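Local coordinates for protein 2-C-methyl-D-erythritol 4-phosphate cytidylyltransferase (Neisseria gonorrhoeae, PDB 1VGW) that probably catalyses the formation of 4-diphosphocytidyl-2-C-methyl-D-erythritol from CTP and 2-C-methyl-D-erythritol 4-phosphate in isoprenoid biosynthesis, at residues Ile8-Ala13 with Leu52-Val57; Ala132-Ile137 with Arg202-Gln207. One frame throughout, in Å; residues are numbered along the deposited sequence.

Interaction 1. Residues Ile8-Ala13 with Leu52-Val57; sequences IALIPA and LTVVVV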
# COMPACT_ATOMS: atom_id res chain seq x y z
N ILE B 8 20.06 -3.62 18.65
CA ILE B 8 19.25 -4.71 19.18
C ILE B 8 17.84 -4.81 18.62
O ILE B 8 17.01 -3.89 18.80
CB ILE B 8 19.15 -4.59 20.72
CG1 ILE B 8 20.56 -4.50 21.36
CG2 ILE B 8 18.39 -5.72 21.36
CD1 ILE B 8 20.50 -3.93 22.76
N ALA B 9 17.48 -5.92 17.99
CA ALA B 9 16.11 -6.10 17.44
C ALA B 9 15.12 -6.52 18.51
O ALA B 9 15.44 -7.40 19.35
CB ALA B 9 16.08 -7.12 16.32
N LEU B 10 13.96 -5.86 18.55
CA LEU B 10 12.94 -6.27 19.56
C LEU B 10 11.63 -6.55 18.79
O LEU B 10 11.13 -5.75 18.00
CB LEU B 10 12.76 -5.24 20.64
CG LEU B 10 11.69 -5.33 21.68
CD1 LEU B 10 11.93 -6.49 22.65
CD2 LEU B 10 11.56 -4.05 22.55
N ILE B 11 11.09 -7.75 18.99
CA ILE B 11 9.90 -8.22 18.24
C ILE B 11 8.79 -8.61 19.19
O ILE B 11 8.89 -9.59 19.93
CB ILE B 11 10.33 -9.48 17.40
CG1 ILE B 11 11.31 -9.05 16.29
CG2 ILE B 11 9.11 -10.18 16.79
CD1 ILE B 11 11.95 -10.18 15.55
N PRO B 12 7.80 -7.74 19.35
CA PRO B 12 6.67 -8.00 20.23
C PRO B 12 5.72 -9.01 19.55
O PRO B 12 5.16 -8.67 18.50
CB PRO B 12 6.02 -6.64 20.35
CG PRO B 12 6.35 -5.92 19.09
CD PRO B 12 7.54 -6.58 18.48
N ALA B 13 5.66 -10.22 20.06
CA ALA B 13 4.82 -11.24 19.44
C ALA B 13 3.84 -11.90 20.38
O ALA B 13 3.48 -13.05 20.12
CB ALA B 13 5.75 -12.33 18.82
N LEU B 52 22.05 -8.47 18.62
CA LEU B 52 21.21 -9.30 19.45
C LEU B 52 19.75 -9.19 18.93
O LEU B 52 19.41 -8.20 18.26
CB LEU B 52 21.27 -8.83 20.90
CG LEU B 52 20.48 -9.58 21.95
CD1 LEU B 52 21.18 -10.86 22.40
CD2 LEU B 52 20.18 -8.75 23.19
N THR B 53 18.98 -10.23 19.22
CA THR B 53 17.57 -10.29 18.82
C THR B 53 16.76 -10.86 19.98
O THR B 53 17.16 -11.81 20.65
CB THR B 53 17.39 -11.12 17.55
OG1 THR B 53 18.12 -10.50 16.49
CG2 THR B 53 15.95 -11.32 17.16
N VAL B 54 15.69 -10.15 20.34
CA VAL B 54 14.82 -10.59 21.42
C VAL B 54 13.36 -10.65 20.91
O VAL B 54 13.02 -9.82 20.07
CB VAL B 54 14.85 -9.63 22.62
CG1 VAL B 54 14.09 -10.18 23.81
CG2 VAL B 54 16.32 -9.35 23.05
N VAL B 55 12.61 -11.64 21.36
CA VAL B 55 11.22 -11.86 21.01
C VAL B 55 10.43 -11.91 22.32
O VAL B 55 10.94 -12.61 23.20
CB VAL B 55 10.95 -13.22 20.31
CG1 VAL B 55 9.46 -13.24 19.87
CG2 VAL B 55 11.83 -13.42 19.10
N VAL B 56 9.38 -11.14 22.47
CA VAL B 56 8.63 -11.18 23.72
C VAL B 56 7.25 -11.83 23.46
O VAL B 56 6.48 -11.34 22.62
CB VAL B 56 8.40 -9.80 24.33
CG1 VAL B 56 7.54 -9.93 25.58
CG2 VAL B 56 9.71 -9.09 24.66
N VAL B 57 7.00 -12.98 24.09
CA VAL B 57 5.72 -13.65 23.91
C VAL B 57 4.92 -13.68 25.21
O VAL B 57 5.43 -13.37 26.29
CB VAL B 57 5.88 -15.13 23.50
CG1 VAL B 57 6.49 -15.28 22.13
CG2 VAL B 57 6.66 -15.84 24.62
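The peptide groups of Ile8-Ala13 and Leu52-Val57 are joined N-H to C=O, and side chains lie on both faces of the paired strands. On one face lie Ile8, Leu10 and Pro12 beside Leu52, Val54 and Val56. On the other lie Ala9 and Ile11 beside Thr53 and Val55. The strands run parallel, 13° apart, and five backbone bonds join them. Ala9 takes part in two: its N donates to Leu52 O at 3.0 Å, and its O accepts Val54 N at 2.9 Å. Ile11 repeats this, with N bound to Val54 O and O bound to Val56 N. Ala13 N closes the ladder on Val56 O at 2.9 Å. The ring of Pro12 stays clear of the partner strand and packs on helix 84-98.

CG2 of Ile8 lies beside CD2 of Leu52 at 4.0 Å, the two chains pointing the same way. Leu10 CG stands anti to the backbone N (chi1 173°), leaning toward the C-terminal end of its strand, and CD1 turns diagonally to the partner strand, 4.0 Å from CG2 of Val56. On the other face, CG1 of Val55 touches both Ile11 O, 3.7 Å away, and CB of Ala13, 4.0 Å away. Helix 36-45 covers this face through Phe44, Val40 and Leu41.

The contact belongs to the parallel, Rossmann-like part of the GT-A fold. Beyond Ala13 the chain enters the glycine-rich loop that binds the nucleotide in this family. Residues 15-25 are not modelled; they include Arg19, a predicted transition-state stabiliser. Backbone groups facing each other across the joint are bonded together, while Ile8 and Leu10 bond to strand 106-109 and Thr53 to Arg75. Buried polar backbone atoms are thus satisfied within the sheet, among mostly apolar side chains.

Interaction 2. Residues Ala132-Ile137 with Arg202-Gln207; sequences AAEGGI and RPLLIQ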
# COMPACT_ATOMS: atom_id res chain seq x y z
N ALA B 132 21.88 8.85 14.35
CA ALA B 132 21.23 10.14 14.57
C ALA B 132 20.55 10.04 15.93
O ALA B 132 19.72 9.11 16.03
CB ALA B 132 20.19 10.43 13.50
N ALA B 133 20.74 10.97 16.85
CA ALA B 133 20.13 10.83 18.17
C ALA B 133 18.60 10.75 18.14
O ALA B 133 17.96 10.23 19.08
CB ALA B 133 20.61 11.94 19.12
N GLU B 134 17.97 11.38 17.16
CA GLU B 134 16.53 11.39 17.03
C GLU B 134 15.90 10.11 16.45
O GLU B 134 14.68 9.97 16.52
CB GLU B 134 16.00 12.59 16.23
CG GLU B 134 16.37 12.62 14.77
CD GLU B 134 17.70 13.26 14.44
OE1 GLU B 134 18.71 13.01 15.15
OE2 GLU B 134 17.79 14.01 13.43
N GLY B 135 16.66 9.11 16.05
CA GLY B 135 16.09 7.87 15.57
C GLY B 135 15.41 8.07 14.21
O GLY B 135 15.51 9.17 13.64
N GLY B 136 14.62 7.08 13.80
CA GLY B 136 14.03 7.16 12.46
C GLY B 136 13.28 5.86 12.15
O GLY B 136 13.29 4.94 12.95
N ILE B 137 12.47 5.86 11.06
CA ILE B 137 11.68 4.69 10.76
C ILE B 137 11.68 4.41 9.27
O ILE B 137 11.96 5.27 8.46
CB ILE B 137 10.19 4.84 11.17
CG1 ILE B 137 9.49 5.86 10.25
CG2 ILE B 137 10.01 5.23 12.63
CD1 ILE B 137 8.02 6.08 10.59
N ARG B 202 11.90 14.92 16.47
CA ARG B 202 11.46 14.59 15.13
C ARG B 202 12.29 13.49 14.48
O ARG B 202 13.36 13.78 13.90
CB ARG B 202 11.61 15.84 14.26
CG ARG B 202 10.69 17.02 14.68
CD ARG B 202 10.84 18.07 13.55
NE ARG B 202 9.71 18.93 13.43
CZ ARG B 202 9.54 19.75 12.37
NH1 ARG B 202 10.42 19.75 11.39
NH2 ARG B 202 8.50 20.55 12.37
N PRO B 203 11.78 12.26 14.40
CA PRO B 203 12.57 11.15 13.84
C PRO B 203 12.76 11.26 12.35
O PRO B 203 11.95 11.92 11.67
CB PRO B 203 11.81 9.90 14.23
CG PRO B 203 10.97 10.31 15.39
CD PRO B 203 10.56 11.75 15.06
N LEU B 204 13.85 10.71 11.81
CA LEU B 204 14.05 10.76 10.35
C LEU B 204 13.06 9.81 9.65
O LEU B 204 12.59 8.83 10.26
CB LEU B 204 15.47 10.34 9.95
CG LEU B 204 16.68 10.98 10.58
CD1 LEU B 204 17.97 10.25 10.20
CD2 LEU B 204 16.84 12.43 10.14
N LEU B 205 12.79 10.05 8.38
CA LEU B 205 11.99 9.14 7.56
C LEU B 205 12.97 8.50 6.53
O LEU B 205 13.55 9.23 5.72
CB LEU B 205 10.86 9.80 6.77
CG LEU B 205 9.61 10.19 7.55
CD1 LEU B 205 8.88 11.33 6.86
CD2 LEU B 205 8.67 9.02 7.79
N ILE B 206 13.13 7.19 6.62
CA ILE B 206 14.01 6.43 5.71
C ILE B 206 13.16 5.54 4.79
O ILE B 206 12.13 4.94 5.16
CB ILE B 206 14.99 5.61 6.52
CG1 ILE B 206 16.01 6.57 7.23
CG2 ILE B 206 15.75 4.56 5.77
CD1 ILE B 206 15.78 6.50 8.74
N GLN B 207 13.49 5.51 3.52
CA GLN B 207 12.79 4.78 2.49
C GLN B 207 12.70 3.30 2.79
O GLN B 207 13.71 2.63 2.97
CB GLN B 207 13.43 5.01 1.12
CG GLN B 207 12.82 4.26 -0.01
CD GLN B 207 11.39 4.58 -0.38
OE1 GLN B 207 10.85 5.70 -0.26
NE2 GLN B 207 10.74 3.55 -0.93
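A type I beta turn, Ala132 to Gly135, leads into a short parallel strand pairing of Gly136-Ile137 with Leu204-Ile206. The Gly135 N to Ala132 O bond closes the turn. Gly135 O then accepts Leu204 N at 2.9 Å. Ile137 binds through both backbone groups. Its N donates to Leu204 O at 3.1 Å, and its O takes Ile206 N at 2.9 Å. Gly136 has no side chain, and its CA comes within 3.1 Å of Leu204 O.

Glu134 bends back over Arg202, just ahead of strand 204-207, and reaches Leu204. Its CG sits between the backbone N and the carbonyl carbon (chi1 66°), and this brings CG to 3.3 Å from Arg202 O. Its OE2 lies 3.8 Å from CD2 of Leu204. The other branch of Leu204, CD1, meets CB of Ala132 at 4.0 Å. On the opposite face CG1 of Ile137 runs alongside CD2 of Leu205, 4.1 Å apart.

Helix 119-129 covers Ile206. Pro203 and Leu205 make backbone hydrogen bonds to the second subunit, where Gln153 packs on Glu134 and Leu204. The arrangement fits the IspD dimer, in which an extended beta arm of one subunit lies against the main sheet of the other.

Both contacts belong to the same mixed sheet, with centres 20 Å apart and nearest atoms about 11 Å apart. They do not touch. Strands 106-109 and 169-173 lie between them: 7-12 pairs with 106-109, which pairs with 169-173, which pairs with 136-141. Along the chain they come in series, interaction 1 closing before interaction 2 opens. Interaction 1 lies in the parallel half, away from the other subunit, with the Pro12 and Ala13 side chains about 9 to 10 Å from those of Lys214 and Lys26, predicted active-site residues. Interaction 2 lies further along the sheet, away from the annotated sites and against the second subunit. One continuous sheet connects the probable nucleotide-binding side with the dimer contact.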